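Toxin-antitoxin system antitoxin MntA family (PDB 6M6U) neutralises its partner toxin HepT, mostly by tri-AMPylating one of its tyrosines, as the antitoxin of a type VII toxin-antitoxin system. Local coordinates at residues K19-Y24 and L45-L50; Y24-Y29 and C83-T88. The protein carries 2 engineered substitutions. One frame throughout, in Å; residues are numbered along the deposited sequence.

Contact 1: residues K19-Y24 and L45-L50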
loop_
_atom_site.group_PDB
_atom_site.type_symbol
_atom_site.label_atom_id
_atom_site.label_comp_id
_atom_site.label_asym_id
_atom_site.label_seq_id
_atom_site.Cartn_x
_atom_site.Cartn_y
_atom_site.Cartn_z
ATOM N N LYS E 19 7.588 -3.520 -34.764
ATOM C CA LYS E 19 6.685 -2.694 -35.569
ATOM C C LYS E 19 6.181 -1.485 -34.785
ATOM O O LYS E 19 5.016 -1.095 -34.888
ATOM C CB LYS E 19 5.514 -3.519 -36.103
ATOM C CG LYS E 19 5.932 -4.684 -36.977
ATOM C CD LYS E 19 4.793 -5.662 -37.134
ATOM C CE LYS E 19 4.383 -6.220 -35.782
ATOM N NZ LYS E 19 3.019 -6.799 -35.825
ATOM N N LEU E 20 7.070 -0.896 -33.989
ATOM C CA LEU E 20 6.737 0.308 -33.242
ATOM C C LEU E 20 6.383 1.440 -34.199
ATOM O O LEU E 20 6.960 1.561 -35.281
ATOM C CB LEU E 20 7.915 0.701 -32.357
ATOM C CG LEU E 20 7.740 1.815 -31.334
ATOM C CD1 LEU E 20 6.649 1.458 -30.344
ATOM C CD2 LEU E 20 9.067 2.025 -30.619
ATOM N N GLN E 21 5.430 2.264 -33.803
ATOM C CA GLN E 21 4.994 3.347 -34.679
ATOM C C GLN E 21 5.048 4.714 -34.020
ATOM O O GLN E 21 5.344 5.699 -34.697
ATOM C CB GLN E 21 3.565 3.077 -35.185
ATOM C CG GLN E 21 3.448 1.853 -36.077
ATOM C CD GLN E 21 2.013 1.401 -36.271
ATOM O OE1 GLN E 21 1.101 1.887 -35.602
ATOM N NE2 GLN E 21 1.808 0.461 -37.184
ATOM N N LEU E 22 4.755 4.808 -32.724
ATOM C CA LEU E 22 4.700 6.095 -32.047
ATOM C C LEU E 22 5.213 5.941 -30.625
ATOM O O LEU E 22 4.871 4.973 -29.943
ATOM C CB LEU E 22 3.266 6.655 -32.029
ATOM C CG LEU E 22 2.643 7.055 -33.373
ATOM C CD1 LEU E 22 1.130 7.181 -33.262
ATOM C CD2 LEU E 22 3.243 8.350 -33.914
ATOM N N ILE E 23 6.040 6.891 -30.188
ATOM C CA ILE E 23 6.450 7.017 -28.791
ATOM C C ILE E 23 6.048 8.402 -28.307
ATOM O O ILE E 23 6.377 9.406 -28.951
ATOM C CB ILE E 23 7.966 6.815 -28.602
ATOM C CG1 ILE E 23 8.403 5.419 -29.042
ATOM C CG2 ILE E 23 8.353 7.047 -27.152
ATOM C CD1 ILE E 23 9.883 5.174 -28.865
ATOM N N TYR E 24 5.343 8.457 -27.179
ATOM C CA TYR E 24 4.995 9.714 -26.532
ATOM C C TYR E 24 5.461 9.697 -25.091
ATOM O O TYR E 24 5.302 8.695 -24.385
ATOM C CB TYR E 24 3.488 9.992 -26.519
ATOM C CG TYR E 24 2.869 10.175 -27.872
ATOM C CD1 TYR E 24 2.981 11.378 -28.551
ATOM C CD2 TYR E 24 2.155 9.147 -28.463
ATOM C CE1 TYR E 24 2.407 11.545 -29.790
ATOM C CE2 TYR E 24 1.581 9.304 -29.695
ATOM C CZ TYR E 24 1.711 10.502 -30.358
ATOM O OH TYR E 24 1.131 10.652 -31.594
ATOM N N LEU E 45 2.485 3.223 -29.605
ATOM C CA LEU E 45 1.607 2.558 -30.550
ATOM C C LEU E 45 2.473 1.667 -31.421
ATOM O O LEU E 45 3.453 2.133 -32.010
ATOM C CB LEU E 45 0.829 3.559 -31.410
ATOM C CG LEU E 45 -0.220 2.957 -32.355
ATOM C CD1 LEU E 45 -1.364 2.328 -31.567
ATOM C CD2 LEU E 45 -0.747 4.005 -33.321
ATOM N N ALA E 46 2.132 0.389 -31.470
ATOM C CA ALA E 46 2.751 -0.565 -32.371
ATOM C C ALA E 46 1.680 -1.130 -33.298
ATOM O O ALA E 46 0.482 -0.890 -33.117
ATOM C CB ALA E 46 3.449 -1.687 -31.593
ATOM N N ALA E 47 2.125 -1.893 -34.301
ATOM C CA ALA E 47 1.181 -2.497 -35.238
ATOM C C ALA E 47 0.208 -3.428 -34.524
ATOM O O ALA E 47 -0.993 -3.431 -34.824
ATOM C CB ALA E 47 1.933 -3.249 -36.337
ATOM N N ASP E 48 0.701 -4.223 -33.578
ATOM C CA ASP E 48 -0.135 -5.085 -32.758
ATOM C C ASP E 48 -0.213 -4.551 -31.336
ATOM O O ASP E 48 0.647 -3.787 -30.881
ATOM C CB ASP E 48 0.400 -6.521 -32.710
ATOM C CG ASP E 48 0.599 -7.120 -34.080
ATOM O OD1 ASP E 48 1.589 -7.862 -34.257
ATOM O OD2 ASP E 48 -0.228 -6.857 -34.979
ATOM N N THR E 49 -1.260 -4.975 -30.631
ATOM C CA THR E 49 -1.302 -4.783 -29.192
ATOM C C THR E 49 -0.143 -5.537 -28.557
ATOM O O THR E 49 0.193 -6.651 -28.969
ATOM C CB THR E 49 -2.621 -5.294 -28.611
ATOM O OG1 THR E 49 -2.687 -6.712 -28.785
ATOM C CG2 THR E 49 -3.812 -4.657 -29.302
ATOM N N LEU E 50 0.482 -4.920 -27.561
ATOM C CA LEU E 50 1.531 -5.598 -26.822
ATOM C C LEU E 50 0.908 -6.604 -25.870
ATOM O O LEU E 50 -0.214 -6.419 -25.391
ATOM C CB LEU E 50 2.381 -4.605 -26.027
ATOM C CG LEU E 50 2.821 -3.286 -26.671
ATOM C CD1 LEU E 50 3.804 -2.565 -25.757
ATOM C CD2 LEU E 50 3.425 -3.489 -28.053
#
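The carboxamide of Q21 lies against the peptide linking A46 to A47, with A46 C and A47 N both over the same amide face and the two planes nearly parallel. Q21 belongs to a classic beta bulge between antiparallel strands 20-26 and 40-46 of the nucleotidyltransferase sheet: Q21 and L22 together face the single residue L45. A47 N sits 3.8 Å from Q21 CD, while L45 CD2 meets the oxygen end, 3.6 Å from Q21 OE1. The side chain reaches this place because CG is anti to the carbonyl carbon (chi1 -65°) and the chain runs extended beyond it. At the bulge, L45 O accepts hydrogen bonds from two backbone amides, Q21 N at 2.7 Å and L22 N at 3.1 Å, both in the carbonyl plane. The extra residue shifts the register by one between the L22-L45 pair and the L20-A46 pair. L22 and L45 point the same way, side by side, and L22 CD1 touches L45 CD2; helix 97-125 packs on L22 through F103. The opposite sheet face carries L20 and A46, and there L20 rests on L13 and R14 of helix 6-16. Just past strand 40-46 and before strand 20-26, A47 N donates to K19 O at 3.1 Å, and the CB atoms of the same two residues pack together. K19, bent at chi3 (-61°), brings NZ to the carboxylate of D48 in a salt bridge between two exposed side chains, although the modelled separation is too short to be reliable. Beyond the bulge, L45 N returns a hydrogen bond of 3.0 Å to L22 O.

Contact 2: residues Y24-Y29 and C83-T88; sequences YLFGSY and CQQVVT
The GSX(10)DXD motif of this polymerase beta-type nucleotidyltransferase begins at G27, next to the part of strand 20-26 that packs against helix 80-89. Strand and helix cross at 97°, and V86 is the helix residue that fits between the two aromatic side chains of Y24 and F26. Its two methyls divide the work. CG1, held anti to the backbone N, approaches the Y24 ring obliquely and comes within 3.5 Å of Y24 CD2. CG2 instead sits over the centre of one F26 face in a CH-pi contact, 3.9 Å from the centroid and 11° off the ring normal. At the edge of the same ring, in its plane, Q85 NE2 lies 3.9 Å from F26 CD1, with the amide turned 86° from the ring. The F26 side chain also packs against A43 and E41 of strand 40-46. E41, an engineered replacement, occupies a magnesium-binding position, so this buried packing probably backs the metal site. Q85 further touches I4 of a neighbouring toxin chain, placing this side of the helix at the antitoxin-toxin interface. The extended Q85 side chain also carries NE2 to within 4.2 Å of G27 CA, and Q89 joins the two residues: its OE1 is hydrogen-bonded to both Q85 NE2 and G27 N.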
loop_
_atom_site.group_PDB
_atom_site.type_symbol
_atom_site.label_atom_id
_atom_site.label_comp_id
_atom_site.label_asym_id
_atom_site.label_seq_id
_atom_site.Cartn_x
_atom_site.Cartn_y
_atom_site.Cartn_z
ATOM N N TYR E 24 5.343 8.457 -27.179
ATOM C CA TYR E 24 4.995 9.714 -26.532
ATOM C C TYR E 24 5.461 9.697 -25.091
ATOM O O TYR E 24 5.302 8.695 -24.385
ATOM C CB TYR E 24 3.488 9.992 -26.519
ATOM C CG TYR E 24 2.869 10.175 -27.872
ATOM C CD1 TYR E 24 2.981 11.378 -28.551
ATOM C CD2 TYR E 24 2.155 9.147 -28.463
ATOM C CE1 TYR E 24 2.407 11.545 -29.790
ATOM C CE2 TYR E 24 1.581 9.304 -29.695
ATOM C CZ TYR E 24 1.711 10.502 -30.358
ATOM O OH TYR E 24 1.131 10.652 -31.594
ATOM N N LEU E 25 6.020 10.820 -24.667
ATOM C CA LEU E 25 6.147 11.137 -23.257
ATOM C C LEU E 25 4.940 11.988 -22.885
ATOM O O LEU E 25 4.590 12.920 -23.616
ATOM C CB LEU E 25 7.455 11.886 -23.000
ATOM C CG LEU E 25 7.934 12.126 -21.574
ATOM C CD1 LEU E 25 8.358 10.815 -20.908
ATOM C CD2 LEU E 25 9.080 13.128 -21.598
ATOM N N PHE E 26 4.271 11.644 -21.787
ATOM C CA PHE E 26 3.117 12.425 -21.357
ATOM C C PHE E 26 3.146 12.542 -19.838
ATOM O O PHE E 26 4.100 12.124 -19.175
ATOM C CB PHE E 26 1.802 11.826 -21.889
ATOM C CG PHE E 26 1.406 10.511 -21.256
ATOM C CD1 PHE E 26 0.371 10.459 -20.330
ATOM C CD2 PHE E 26 2.039 9.324 -21.613
ATOM C CE1 PHE E 26 -0.012 9.254 -19.748
ATOM C CE2 PHE E 26 1.664 8.114 -21.035
ATOM C CZ PHE E 26 0.634 8.081 -20.100
ATOM N N GLY E 27 2.100 13.146 -19.286
ATOM C CA GLY E 27 2.051 13.310 -17.854
ATOM C C GLY E 27 3.030 14.360 -17.362
ATOM O O GLY E 27 3.387 15.314 -18.061
ATOM N N SER E 28 3.495 14.151 -16.133
ATOM C CA SER E 28 4.262 15.180 -15.446
ATOM C C SER E 28 5.610 15.434 -16.114
ATOM O O SER E 28 6.051 16.580 -16.182
ATOM C CB SER E 28 4.443 14.787 -13.981
ATOM O OG SER E 28 5.250 13.630 -13.839
ATOM N N TYR E 29 6.276 14.394 -16.624
ATOM C CA TYR E 29 7.640 14.582 -17.120
ATOM C C TYR E 29 7.683 15.403 -18.403
ATOM O O TYR E 29 8.683 16.081 -18.662
ATOM C CB TYR E 29 8.327 13.232 -17.307
ATOM C CG TYR E 29 9.113 12.814 -16.080
ATOM C CD1 TYR E 29 8.473 12.596 -14.864
ATOM C CD2 TYR E 29 10.491 12.648 -16.134
ATOM C CE1 TYR E 29 9.184 12.221 -13.736
ATOM C CE2 TYR E 29 11.212 12.266 -15.009
ATOM C CZ TYR E 29 10.554 12.057 -13.812
ATOM O OH TYR E 29 11.264 11.682 -12.691
ATOM N N CYS E 83 -6.062 8.070 -24.202
ATOM C CA CYS E 83 -5.554 8.445 -25.519
ATOM C C CYS E 83 -5.691 9.944 -25.755
ATOM O O CYS E 83 -4.807 10.569 -26.352
ATOM C CB CYS E 83 -6.276 7.656 -26.611
ATOM S SG CYS E 83 -5.766 5.926 -26.725
ATOM N N GLN E 84 -6.792 10.542 -25.292
ATOM C CA GLN E 84 -6.966 11.984 -25.447
ATOM C C GLN E 84 -5.903 12.756 -24.671
ATOM O O GLN E 84 -5.370 13.758 -25.163
ATOM C CB GLN E 84 -8.369 12.391 -24.996
ATOM C CG GLN E 84 -8.613 13.895 -24.918
ATOM C CD GLN E 84 -8.977 14.518 -26.263
ATOM O OE1 GLN E 84 -8.943 13.861 -27.304
ATOM N NE2 GLN E 84 -9.346 15.794 -26.237
ATOM N N GLN E 85 -5.578 12.305 -23.455
ATOM C CA GLN E 85 -4.551 12.991 -22.673
ATOM C C GLN E 85 -3.204 12.945 -23.385
ATOM O O GLN E 85 -2.507 13.963 -23.489
ATOM C CB GLN E 85 -4.440 12.380 -21.276
ATOM C CG GLN E 85 -3.399 13.094 -20.408
ATOM C CD GLN E 85 -3.115 12.392 -19.085
ATOM O OE1 GLN E 85 -3.834 11.481 -18.670
ATOM N NE2 GLN E 85 -2.053 12.821 -18.416
ATOM N N VAL E 86 -2.819 11.765 -23.885
ATOM C CA VAL E 86 -1.587 11.641 -24.664
ATOM C C VAL E 86 -1.609 12.597 -25.850
ATOM O O VAL E 86 -0.635 13.306 -26.114
ATOM C CB VAL E 86 -1.390 10.186 -25.127
ATOM C CG1 VAL E 86 -0.223 10.089 -26.103
ATOM C CG2 VAL E 86 -1.167 9.279 -23.926
ATOM N N VAL E 87 -2.732 12.632 -26.575
ATOM C CA VAL E 87 -2.853 13.502 -27.745
ATOM C C VAL E 87 -2.782 14.969 -27.336
ATOM O O VAL E 87 -2.244 15.811 -28.068
ATOM C CB VAL E 87 -4.161 13.189 -28.502
ATOM C CG1 VAL E 87 -4.530 14.326 -29.432
ATOM C CG2 VAL E 87 -4.030 11.892 -29.280
ATOM N N THR E 88 -3.324 15.299 -26.164
ATOM C CA THR E 88 -3.401 16.690 -25.729
ATOM C C THR E 88 -2.059 17.197 -25.206
ATOM O O THR E 88 -1.509 18.176 -25.721
ATOM C CB THR E 88 -4.485 16.833 -24.656
ATOM O OG1 THR E 88 -5.771 16.652 -25.255
ATOM C CG2 THR E 88 -4.418 18.202 -23.990
#

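Overall arrangement
From the N terminus, helix 6-16 leads into strand 20-26, which serves both contacts: its first half in contact 1, its end in contact 2, with Y24 common to the two. Contact 1 closes a loop of 20 residues that carries the GSX(10)DXD motif and returns along strand 40-46. Contact 2 closes a longer one of 53 residues, running through helix 52-66 and strand 70-74 to helix 80-89. The segments alternate along the chain, so the loops cross rather than nest. Contact 1 joins neighbouring strands within the sheet, whereas contact 2, its centre about 15 Å from that of contact 1, lays a helix across it.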